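Local atomic coordinates of REP-associated tyrosine transposase (Escherichia coli, PDB entry 4ER8), a protein that binds repetitive extragenic palindrome (REP) DNA hairpins and cleaves and recombines the single-stranded DNA of the clusters that contain them. Residues Y4-I9 with Q95-E100; F16-R21 with E58-I63. All coordinates share one frame; numbering follows the deposited sequence.

Contact 1: residues Y4-I9 with Q95-E100. With nucleotides of chain B.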
loop_
_atom_site.group_PDB
_atom_site.type_symbol
_atom_site.label_atom_id
_atom_site.label_comp_id
_atom_site.label_asym_id
_atom_site.label_seq_id
_atom_site.Cartn_x
_atom_site.Cartn_y
_atom_site.Cartn_z
ATOM N N TYR A 4 -8.894 -3.981 17.304
ATOM C CA TYR A 4 -8.119 -5.007 16.617
ATOM C C TYR A 4 -6.799 -5.281 17.346
ATOM O O TYR A 4 -6.290 -4.436 18.104
ATOM C CB TYR A 4 -7.872 -4.657 15.151
ATOM C CG TYR A 4 -7.216 -3.310 14.938
ATOM C CD1 TYR A 4 -5.862 -3.136 15.187
ATOM C CD2 TYR A 4 -7.954 -2.190 14.477
ATOM C CE1 TYR A 4 -5.264 -1.930 14.996
ATOM C CE2 TYR A 4 -7.348 -0.995 14.275
ATOM C CZ TYR A 4 -6.012 -0.864 14.542
ATOM O OH TYR A 4 -5.353 0.328 14.364
ATOM N N ARG A 5 -6.245 -6.464 17.098
ATOM C CA ARG A 5 -4.957 -6.817 17.621
ATOM C C ARG A 5 -4.016 -7.147 16.469
ATOM O O ARG A 5 -4.354 -7.963 15.625
ATOM C CB ARG A 5 -5.094 -7.995 18.567
ATOM C CG ARG A 5 -3.789 -8.711 18.806
ATOM C CD ARG A 5 -4.028 -10.050 19.506
ATOM N NE ARG A 5 -2.746 -10.499 19.963
ATOM C CZ ARG A 5 -2.440 -11.746 20.302
ATOM N NH1 ARG A 5 -3.345 -12.725 20.235
ATOM N NH2 ARG A 5 -1.191 -12.011 20.676
ATOM N N ARG A 6 -2.831 -6.524 16.435
ATOM C CA ARG A 6 -1.919 -6.753 15.337
ATOM C C ARG A 6 -1.619 -8.241 15.243
ATOM O O ARG A 6 -1.444 -8.937 16.243
ATOM C CB ARG A 6 -0.667 -5.922 15.469
ATOM C CG ARG A 6 -0.893 -4.406 15.324
ATOM C CD ARG A 6 -1.795 -4.027 14.154
ATOM N NE ARG A 6 -1.641 -2.634 13.726
ATOM C CZ ARG A 6 -2.410 -2.014 12.823
ATOM N NH1 ARG A 6 -3.433 -2.622 12.264
ATOM N NH2 ARG A 6 -2.157 -0.768 12.477
ATOM N N TYR A 7 -1.615 -8.761 14.037
ATOM C CA TYR A 7 -1.362 -10.162 13.900
ATOM C C TYR A 7 0.133 -10.296 13.560
ATOM O O TYR A 7 0.560 -10.053 12.432
ATOM C CB TYR A 7 -2.326 -10.658 12.838
ATOM C CG TYR A 7 -2.420 -12.111 12.450
ATOM C CD1 TYR A 7 -1.282 -12.850 12.093
ATOM C CD2 TYR A 7 -3.683 -12.697 12.270
ATOM C CE1 TYR A 7 -1.402 -14.182 11.624
ATOM C CE2 TYR A 7 -3.824 -14.004 11.817
ATOM C CZ TYR A 7 -2.687 -14.753 11.488
ATOM O OH TYR A 7 -2.828 -16.059 11.015
ATOM N N TYR A 8 0.925 -10.637 14.574
ATOM C CA TYR A 8 2.387 -10.692 14.407
ATOM C C TYR A 8 2.863 -12.103 14.163
ATOM O O TYR A 8 2.580 -13.011 14.939
ATOM C CB TYR A 8 3.121 -10.141 15.632
ATOM C CG TYR A 8 3.034 -8.645 15.841
ATOM C CD1 TYR A 8 2.413 -8.117 16.967
ATOM C CD2 TYR A 8 3.574 -7.770 14.936
ATOM C CE1 TYR A 8 2.371 -6.761 17.183
ATOM C CE2 TYR A 8 3.510 -6.386 15.135
ATOM C CZ TYR A 8 2.902 -5.897 16.250
ATOM O OH TYR A 8 2.856 -4.536 16.468
ATOM N N ILE A 9 3.574 -12.292 13.064
ATOM C CA ILE A 9 4.129 -13.609 12.789
ATOM C C ILE A 9 5.420 -13.390 12.072
ATOM O O ILE A 9 5.477 -12.637 11.111
ATOM C CB ILE A 9 3.144 -14.560 12.024
ATOM C CG1 ILE A 9 3.707 -15.999 11.982
ATOM C CG2 ILE A 9 2.886 -14.076 10.633
ATOM C CD1 ILE A 9 2.664 -17.140 11.684
ATOM N N GLN A 95 -4.250 9.382 8.313
ATOM C CA GLN A 95 -5.143 8.635 9.202
ATOM C C GLN A 95 -4.272 7.828 10.195
ATOM O O GLN A 95 -3.342 7.132 9.807
ATOM C CB GLN A 95 -6.165 7.749 8.473
ATOM C CG GLN A 95 -6.701 6.609 9.343
ATOM C CD GLN A 95 -7.973 5.998 8.842
ATOM O OE1 GLN A 95 -8.247 5.990 7.650
ATOM N NE2 GLN A 95 -8.769 5.471 9.745
ATOM N N PRO A 96 -4.521 8.001 11.491
ATOM C CA PRO A 96 -3.726 7.297 12.478
ATOM C C PRO A 96 -3.688 5.795 12.210
ATOM O O PRO A 96 -4.624 5.220 11.631
ATOM C CB PRO A 96 -4.502 7.579 13.786
ATOM C CG PRO A 96 -5.014 8.986 13.583
ATOM C CD PRO A 96 -5.470 8.941 12.121
ATOM N N ARG A 97 -2.607 5.178 12.672
ATOM C CA ARG A 97 -2.292 3.789 12.405
ATOM C C ARG A 97 -2.621 3.418 10.949
ATOM O O ARG A 97 -2.339 4.205 10.045
ATOM C CB ARG A 97 -2.942 2.912 13.454
ATOM C CG ARG A 97 -2.787 3.502 14.859
ATOM C CD ARG A 97 -3.489 2.667 15.911
ATOM N NE ARG A 97 -2.916 1.331 16.010
ATOM C CZ ARG A 97 -3.326 0.381 16.840
ATOM N NH1 ARG A 97 -4.311 0.624 17.688
ATOM N NH2 ARG A 97 -2.725 -0.805 16.851
ATOM N N PHE A 98 -3.180 2.223 10.735
ATOM C CA PHE A 98 -3.338 1.635 9.399
ATOM C C PHE A 98 -4.046 0.275 9.498
ATOM O O PHE A 98 -4.050 -0.359 10.565
ATOM C CB PHE A 98 -1.968 1.430 8.739
ATOM C CG PHE A 98 -1.036 0.586 9.553
ATOM C CD1 PHE A 98 -1.011 -0.808 9.394
ATOM C CD2 PHE A 98 -0.150 1.169 10.478
ATOM C CE1 PHE A 98 -0.155 -1.611 10.164
ATOM C CE2 PHE A 98 0.730 0.365 11.233
ATOM C CZ PHE A 98 0.702 -1.030 11.093
ATOM N N TRP A 99 -4.609 -0.182 8.374
ATOM C CA TRP A 99 -5.263 -1.461 8.301
ATOM C C TRP A 99 -4.255 -2.537 7.956
ATOM O O TRP A 99 -3.446 -2.347 7.062
ATOM C CB TRP A 99 -6.383 -1.403 7.257
ATOM C CG TRP A 99 -6.988 -2.752 6.920
ATOM C CD1 TRP A 99 -6.635 -3.589 5.886
ATOM C CD2 TRP A 99 -8.052 -3.395 7.608
ATOM N NE1 TRP A 99 -7.411 -4.719 5.901
ATOM C CE2 TRP A 99 -8.280 -4.635 6.959
ATOM C CE3 TRP A 99 -8.839 -3.048 8.718
ATOM C CZ2 TRP A 99 -9.274 -5.533 7.384
ATOM C CZ3 TRP A 99 -9.814 -3.957 9.160
ATOM C CH2 TRP A 99 -10.024 -5.177 8.489
ATOM N N GLU A 100 -4.321 -3.672 8.664
ATOM C CA GLU A 100 -3.390 -4.797 8.484
ATOM C C GLU A 100 -4.143 -6.089 8.335
ATOM O O GLU A 100 -5.057 -6.401 9.136
ATOM C CB GLU A 100 -2.475 -4.965 9.686
ATOM C CG GLU A 100 -1.728 -6.375 9.759
ATOM C CD GLU A 100 -2.496 -7.427 10.572
ATOM O OE1 GLU A 100 -2.876 -8.508 10.045
ATOM O OE2 GLU A 100 -2.746 -7.144 11.756
ATOM P P DA B 3 -12.007 -2.841 14.859
ATOM O OP1 DA B 3 -11.137 -2.137 15.802
ATOM O OP2 DA B 3 -13.248 -3.342 15.459
ATOM O "O5'" DA B 3 -12.396 -2.115 13.491
ATOM C "C5'" DA B 3 -11.426 -1.573 12.622
ATOM C "C4'" DA B 3 -10.909 -0.249 13.206
ATOM O "O4'" DA B 3 -9.866 0.287 12.364
ATOM C "C3'" DA B 3 -11.902 0.871 13.390
ATOM O "O3'" DA B 3 -11.427 1.636 14.425
ATOM C "C2'" DA B 3 -11.763 1.626 12.074
ATOM C "C1'" DA B 3 -10.248 1.534 11.851
ATOM N N9 DA B 3 -9.709 1.500 10.488
ATOM C C8 DA B 3 -10.245 0.927 9.367
ATOM N N7 DA B 3 -9.484 1.052 8.306
ATOM C C5 DA B 3 -8.381 1.763 8.757
ATOM C C6 DA B 3 -7.207 2.229 8.115
ATOM N N6 DA B 3 -6.894 2.049 6.799
ATOM N N1 DA B 3 -6.320 2.867 8.902
ATOM C C2 DA B 3 -6.602 3.040 10.184
ATOM N N3 DA B 3 -7.671 2.672 10.875
ATOM C C4 DA B 3 -8.513 2.023 10.096
ATOM P P DC B 31 0.607 -0.445 15.179
ATOM O OP1 DC B 31 0.875 -1.687 14.462
ATOM O OP2 DC B 31 -0.576 0.357 14.923
ATOM O "O5'" DC B 31 0.654 -0.800 16.730
ATOM C "C5'" DC B 31 1.655 -1.660 17.332
ATOM C "C4'" DC B 31 1.273 -1.964 18.783
ATOM O "O4'" DC B 31 1.308 -0.687 19.475
ATOM C "C3'" DC B 31 -0.149 -2.532 19.000
ATOM O "O3'" DC B 31 0.069 -3.733 19.595
ATOM C "C2'" DC B 31 -0.818 -1.611 20.003
ATOM C "C1'" DC B 31 0.291 -0.664 20.436
ATOM N N1 DC B 31 -0.161 0.718 20.387
ATOM C C2 DC B 31 -0.251 1.449 21.559
ATOM O O2 DC B 31 0.081 0.842 22.590
ATOM N N3 DC B 31 -0.683 2.741 21.479
ATOM C C4 DC B 31 -1.022 3.319 20.307
ATOM N N4 DC B 31 -1.448 4.621 20.224
ATOM C C5 DC B 31 -0.947 2.555 19.113
ATOM C C6 DC B 31 -0.517 1.290 19.192
ATOM P P DT B 2 -13.424 -9.399 13.061
ATOM O OP1 DT B 2 -14.718 -9.104 13.743
ATOM O OP2 DT B 2 -13.417 -9.539 11.591
ATOM O "O5'" DT B 2 -12.446 -8.219 13.474
ATOM C "C5'" DT B 2 -12.538 -7.540 14.701
ATOM C "C4'" DT B 2 -11.483 -6.441 14.605
ATOM O "O4'" DT B 2 -10.346 -7.019 13.901
ATOM C "C3'" DT B 2 -11.898 -5.206 13.804
ATOM O "O3'" DT B 2 -11.237 -4.125 14.344
ATOM C "C2'" DT B 2 -11.240 -5.475 12.467
ATOM C "C1'" DT B 2 -9.947 -6.176 12.855
ATOM N N1 DT B 2 -9.301 -6.912 11.717
ATOM C C2 DT B 2 -8.031 -6.551 11.292
ATOM O O2 DT B 2 -7.354 -5.687 11.800
ATOM N N3 DT B 2 -7.518 -7.253 10.231
ATOM C C4 DT B 2 -8.132 -8.252 9.507
ATOM O O4 DT B 2 -7.578 -8.801 8.533
ATOM C C5 DT B 2 -9.464 -8.593 9.968
ATOM C C7 DT B 2 -10.231 -9.710 9.258
ATOM C C6 DT B 2 -9.972 -7.914 11.037
HETATM O O HOH W 1 -4.044 -3.327 18.323
#

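Contact 2: residues F16-R21 with E58-I63. With NI (nickel (II) ion), chain C; nucleotides of chain B.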
loop_
_atom_site.group_PDB
_atom_site.type_symbol
_atom_site.label_atom_id
_atom_site.label_comp_id
_atom_site.label_asym_id
_atom_site.label_seq_id
_atom_site.Cartn_x
_atom_site.Cartn_y
_atom_site.Cartn_z
ATOM N N PHE A 16 -1.808 -3.978 3.594
ATOM C CA PHE A 16 -1.988 -2.792 4.419
ATOM C C PHE A 16 -2.672 -1.710 3.621
ATOM O O PHE A 16 -2.600 -1.709 2.405
ATOM C CB PHE A 16 -0.658 -2.219 4.914
ATOM C CG PHE A 16 0.204 -3.167 5.682
ATOM C CD1 PHE A 16 1.291 -3.747 5.094
ATOM C CD2 PHE A 16 -0.032 -3.438 6.982
ATOM C CE1 PHE A 16 2.162 -4.570 5.803
ATOM C CE2 PHE A 16 0.832 -4.303 7.717
ATOM C CZ PHE A 16 1.930 -4.859 7.114
ATOM N N THR A 17 -3.331 -0.784 4.310
ATOM C CA THR A 17 -4.051 0.319 3.680
ATOM C C THR A 17 -3.716 1.476 4.587
ATOM O O THR A 17 -3.945 1.422 5.828
ATOM C CB THR A 17 -5.593 0.104 3.671
ATOM O OG1 THR A 17 -5.950 -0.939 2.741
ATOM C CG2 THR A 17 -6.310 1.366 3.202
ATOM N N VAL A 18 -3.107 2.509 4.002
ATOM C CA VAL A 18 -2.775 3.711 4.753
ATOM C C VAL A 18 -3.460 4.890 4.038
ATOM O O VAL A 18 -3.319 5.095 2.810
ATOM C CB VAL A 18 -1.300 3.895 4.815
ATOM C CG1 VAL A 18 -0.976 5.214 5.368
ATOM C CG2 VAL A 18 -0.627 2.759 5.618
ATOM N N ASN A 19 -4.249 5.631 4.803
ATOM C CA ASN A 19 -5.016 6.719 4.256
ATOM C C ASN A 19 -4.505 8.035 4.745
ATOM O O ASN A 19 -4.092 8.188 5.895
ATOM C CB ASN A 19 -6.474 6.620 4.663
ATOM C CG ASN A 19 -7.189 5.439 4.041
ATOM O OD1 ASN A 19 -7.690 4.584 4.756
ATOM N ND2 ASN A 19 -7.263 5.394 2.714
ATOM N N LEU A 20 -4.551 9.000 3.839
ATOM C CA LEU A 20 -4.375 10.387 4.179
ATOM C C LEU A 20 -5.699 10.788 4.820
ATOM O O LEU A 20 -6.790 10.312 4.384
ATOM C CB LEU A 20 -4.133 11.179 2.911
ATOM C CG LEU A 20 -2.865 12.005 2.902
ATOM C CD1 LEU A 20 -1.725 11.283 3.595
ATOM C CD2 LEU A 20 -2.522 12.310 1.486
ATOM N N ARG A 21 -5.589 11.618 5.863
ATOM C CA ARG A 21 -6.725 12.176 6.606
ATOM C C ARG A 21 -7.741 12.926 5.715
ATOM O O ARG A 21 -8.938 12.770 5.885
ATOM C CB ARG A 21 -6.204 13.086 7.726
ATOM C CG ARG A 21 -7.253 13.528 8.723
ATOM C CD ARG A 21 -6.703 13.587 10.128
ATOM N NE ARG A 21 -7.530 12.732 10.976
ATOM C CZ ARG A 21 -7.128 12.241 12.139
ATOM N NH1 ARG A 21 -5.926 12.524 12.617
ATOM N NH2 ARG A 21 -7.918 11.445 12.819
ATOM N N GLU A 58 -4.625 10.125 -2.449
ATOM C CA GLU A 58 -4.883 10.297 -1.003
ATOM C C GLU A 58 -4.852 9.059 -0.093
ATOM O O GLU A 58 -5.299 9.154 1.044
ATOM C CB GLU A 58 -6.213 11.033 -0.774
ATOM C CG GLU A 58 -7.357 10.553 -1.676
ATOM C CD GLU A 58 -7.574 9.064 -1.604
ATOM O OE1 GLU A 58 -7.239 8.353 -2.575
ATOM O OE2 GLU A 58 -8.080 8.590 -0.577
ATOM N N HIS A 59 -4.338 7.923 -0.562
ATOM C CA HIS A 59 -4.191 6.715 0.260
ATOM C C HIS A 59 -3.415 5.699 -0.536
ATOM O O HIS A 59 -3.175 5.894 -1.734
ATOM C CB HIS A 59 -5.562 6.139 0.672
ATOM C CG HIS A 59 -6.274 5.351 -0.390
ATOM N ND1 HIS A 59 -6.811 5.926 -1.525
ATOM C CD2 HIS A 59 -6.608 4.035 -0.447
ATOM C CE1 HIS A 59 -7.430 4.993 -2.239
ATOM N NE2 HIS A 59 -7.303 3.833 -1.615
ATOM N N MET A 60 -3.015 4.616 0.106
ATOM C CA MET A 60 -2.265 3.617 -0.586
ATOM C C MET A 60 -2.602 2.283 0.019
ATOM O O MET A 60 -3.053 2.223 1.171
ATOM C CB MET A 60 -0.765 3.922 -0.523
ATOM C CG MET A 60 -0.075 3.878 0.825
ATOM S SD MET A 60 1.505 4.873 0.827
ATOM C CE MET A 60 1.950 4.757 2.516
ATOM N N HIS A 61 -2.414 1.223 -0.763
ATOM C CA HIS A 61 -2.552 -0.139 -0.311
ATOM C C HIS A 61 -1.295 -0.860 -0.684
ATOM O O HIS A 61 -0.734 -0.590 -1.750
ATOM C CB HIS A 61 -3.664 -0.813 -1.071
ATOM C CG HIS A 61 -4.977 -0.126 -0.968
ATOM N ND1 HIS A 61 -5.803 -0.259 0.130
ATOM C CD2 HIS A 61 -5.633 0.676 -1.837
ATOM C CE1 HIS A 61 -6.900 0.457 -0.053
ATOM N NE2 HIS A 61 -6.830 1.022 -1.245
ATOM N N CYS A 62 -0.849 -1.805 0.131
ATOM C CA CYS A 62 0.331 -2.562 -0.295
ATOM C C CYS A 62 0.491 -3.936 0.376
ATOM O O CYS A 62 -0.201 -4.252 1.337
ATOM C CB CYS A 62 1.564 -1.706 -0.101
ATOM S SG CYS A 62 1.888 -1.458 1.618
ATOM N N ILE A 63 1.391 -4.756 -0.155
ATOM C CA ILE A 63 1.741 -6.063 0.444
ATOM C C ILE A 63 3.240 -6.221 0.737
ATOM O O ILE A 63 4.066 -6.000 -0.162
ATOM C CB ILE A 63 1.322 -7.209 -0.449
ATOM C CG1 ILE A 63 -0.188 -7.162 -0.704
ATOM C CG2 ILE A 63 1.676 -8.502 0.214
ATOM C CD1 ILE A 63 -0.671 -8.033 -1.899
HETATM NI NI NI C . -8.206 2.062 -2.254
ATOM P P DG B 5 -10.654 9.354 13.262
ATOM O OP1 DG B 5 -11.970 10.054 13.291
ATOM O OP2 DG B 5 -9.504 10.012 12.640
ATOM O "O5'" DG B 5 -10.135 8.920 14.696
ATOM C "C5'" DG B 5 -8.811 8.456 14.822
ATOM C "C4'" DG B 5 -8.164 9.223 15.945
ATOM O "O4'" DG B 5 -7.832 10.547 15.455
ATOM C "C3'" DG B 5 -9.010 9.482 17.202
ATOM O "O3'" DG B 5 -8.228 9.121 18.306
ATOM C "C2'" DG B 5 -9.205 10.998 17.225
ATOM C "C1'" DG B 5 -7.920 11.446 16.565
ATOM N N9 DG B 5 -7.789 12.752 15.934
ATOM C C8 DG B 5 -6.675 13.567 16.037
ATOM N N7 DG B 5 -6.771 14.631 15.281
ATOM C C5 DG B 5 -8.021 14.481 14.640
ATOM C C6 DG B 5 -8.703 15.335 13.715
ATOM O O6 DG B 5 -8.316 16.434 13.268
ATOM N N1 DG B 5 -9.942 14.837 13.289
ATOM C C2 DG B 5 -10.472 13.631 13.699
ATOM N N2 DG B 5 -11.678 13.315 13.180
ATOM N N3 DG B 5 -9.867 12.831 14.586
ATOM C C4 DG B 5 -8.652 13.328 15.020
ATOM P P DA B 3 -12.007 -2.841 14.859
ATOM O OP1 DA B 3 -11.137 -2.137 15.802
ATOM O OP2 DA B 3 -13.248 -3.342 15.459
ATOM O "O5'" DA B 3 -12.396 -2.115 13.491
ATOM C "C5'" DA B 3 -11.426 -1.573 12.622
ATOM C "C4'" DA B 3 -10.909 -0.249 13.206
ATOM O "O4'" DA B 3 -9.866 0.287 12.364
ATOM C "C3'" DA B 3 -11.902 0.871 13.390
ATOM O "O3'" DA B 3 -11.427 1.636 14.425
ATOM C "C2'" DA B 3 -11.763 1.626 12.074
ATOM C "C1'" DA B 3 -10.248 1.534 11.851
ATOM N N9 DA B 3 -9.709 1.500 10.488
ATOM C C8 DA B 3 -10.245 0.927 9.367
ATOM N N7 DA B 3 -9.484 1.052 8.306
ATOM C C5 DA B 3 -8.381 1.763 8.757
ATOM C C6 DA B 3 -7.207 2.229 8.115
ATOM N N6 DA B 3 -6.894 2.049 6.799
ATOM N N1 DA B 3 -6.320 2.867 8.902
ATOM C C2 DA B 3 -6.602 3.040 10.184
ATOM N N3 DA B 3 -7.671 2.672 10.875
ATOM C C4 DA B 3 -8.513 2.023 10.096
#

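Contact 1: residues Y4-I9 with Q95-E100
Arg-6 reaches from the N-terminal loop to Phe-98 and forms a cation-pi stack just before edge strand 99-102 of the antiparallel sheet of this HUH nuclease fold. The guanidinium lies nearly flat on the ring, with planes 24° apart, CZ of Arg-6 3.8 Å from the centroid of the Phe-98 ring, and NH2 above the ring centre. In its own plane the same group turns end-on to the main chain: NH1 and NH2 of Arg-6 both donate to Phe-98 O, at 2.9 and 2.7 Å. Its remaining edge serves the DNA, since NE of Arg-6 donates to OP1 of DC31 of chain B at 2.8 Å and NH2 to the other phosphate oxygen. A bend at chi2 (-45°) folds the chain so that all three partners are met. Arginine suits this place because its N-H groups can serve a carbonyl and a phosphate while a face remains for stacking.

Arg-97 comes to that phosphate from the opposite segment, its NE bonding OP2 of DC31 of chain B at 2.8 Å, and the shared anion probably offsets the charge of the two guanidinium groups, which lie close together. The hydroxyl of Tyr-4 sits over one face of the Arg-97 guanidinium without a hydrogen bond, and the cytosine covers the opposite face. A water also links Tyr-4 O to NH2 of Arg-97.

Glu-100 runs past Arg-6 in the opposite direction and accepts the backbone N-H of Tyr-7 on OE2 at 3.0 Å, from above the carboxylate plane; OE2 also bonds a guanine amino group of the bound DNA. On the strand itself, DT2 of chain B lies over one face of Trp-99, and its N3 gives Glu-100 O a nearly straight bond of 2.8 Å.

Contact 2: residues F16-R21 with E58-I63
Thr-17 OG1 has two hydrogen-bond partners: ND1 of His-61, which donates to it across the strands at 2.7 Å, and Ala-159 O, on the C-terminal part of the chain. The hydroxyl lies at the edge of the imidazole, close to the ring plane, and so fixes the rotation of the ring while its far nitrogen, NE2 of His-61, binds nickel at 2.0 Å. A valine here would keep the bulk but would probably leave ND1 of His-61 without its acceptor and the ring less firmly set on the metal.

Two residues away His-59 binds the same ion through NE2, at 2.1 Å. Its CG stands between the backbone N and the carbonyl carbon (chi1 78°), whereas that of His-61 lies anti to the carbonyl carbon (chi1 -57°), and the two rings converge on one point. Glu-58 is the second-shell residue for His-59: its OE1 accepts from ND1 of His-59 at 2.7 Å on the syn side, and its carboxylate is held in turn by a salt bridge to Arg-162.

Strands 16-19 and 59-63 run antiparallel, with Phe-16 and Cys-62, and Val-18 and Met-60, as hydrogen-bonded pairs; N of Val-18 meets Met-60 O at 2.8 Å. Their side chains occupy the face away from the metal, under Trp-77 of helix 73-87. There Met-60 CE lies 4.1 Å from Val-18 CB, and the sulfur of Cys-62 approaches the edge of the Phe-16 ring. Apolar residues suit this covered face. The alternation of His-59, Met-60 and His-61 is the HUH motif, histidine-hydrophobic-histidine, and Asn-119, His-123 and Glu-161 complete its nickel site.

Overall arrangement
Both contacts reach one antiparallel sheet, their centres about 12 Å apart. Across it the strands run 49-55, 59-65, 13-19 and 99-102, so contact 2 joins the two central strands, while contact 1 lays the N-terminal loop against the start of an edge strand. Backbone pairs Asn-19 with Gln-95 and Thr-17 with Trp-99 tie them directly. Along the chain the order is 4-9, 16-21, 58-63, 95-100: both segments of contact 2 fall between those of contact 1. DA3 of chain B touches both, and the Trp-99 side chain is about 10 Å from the nickel. The DNA-binding surface thus lies near the metal site of the nuclease.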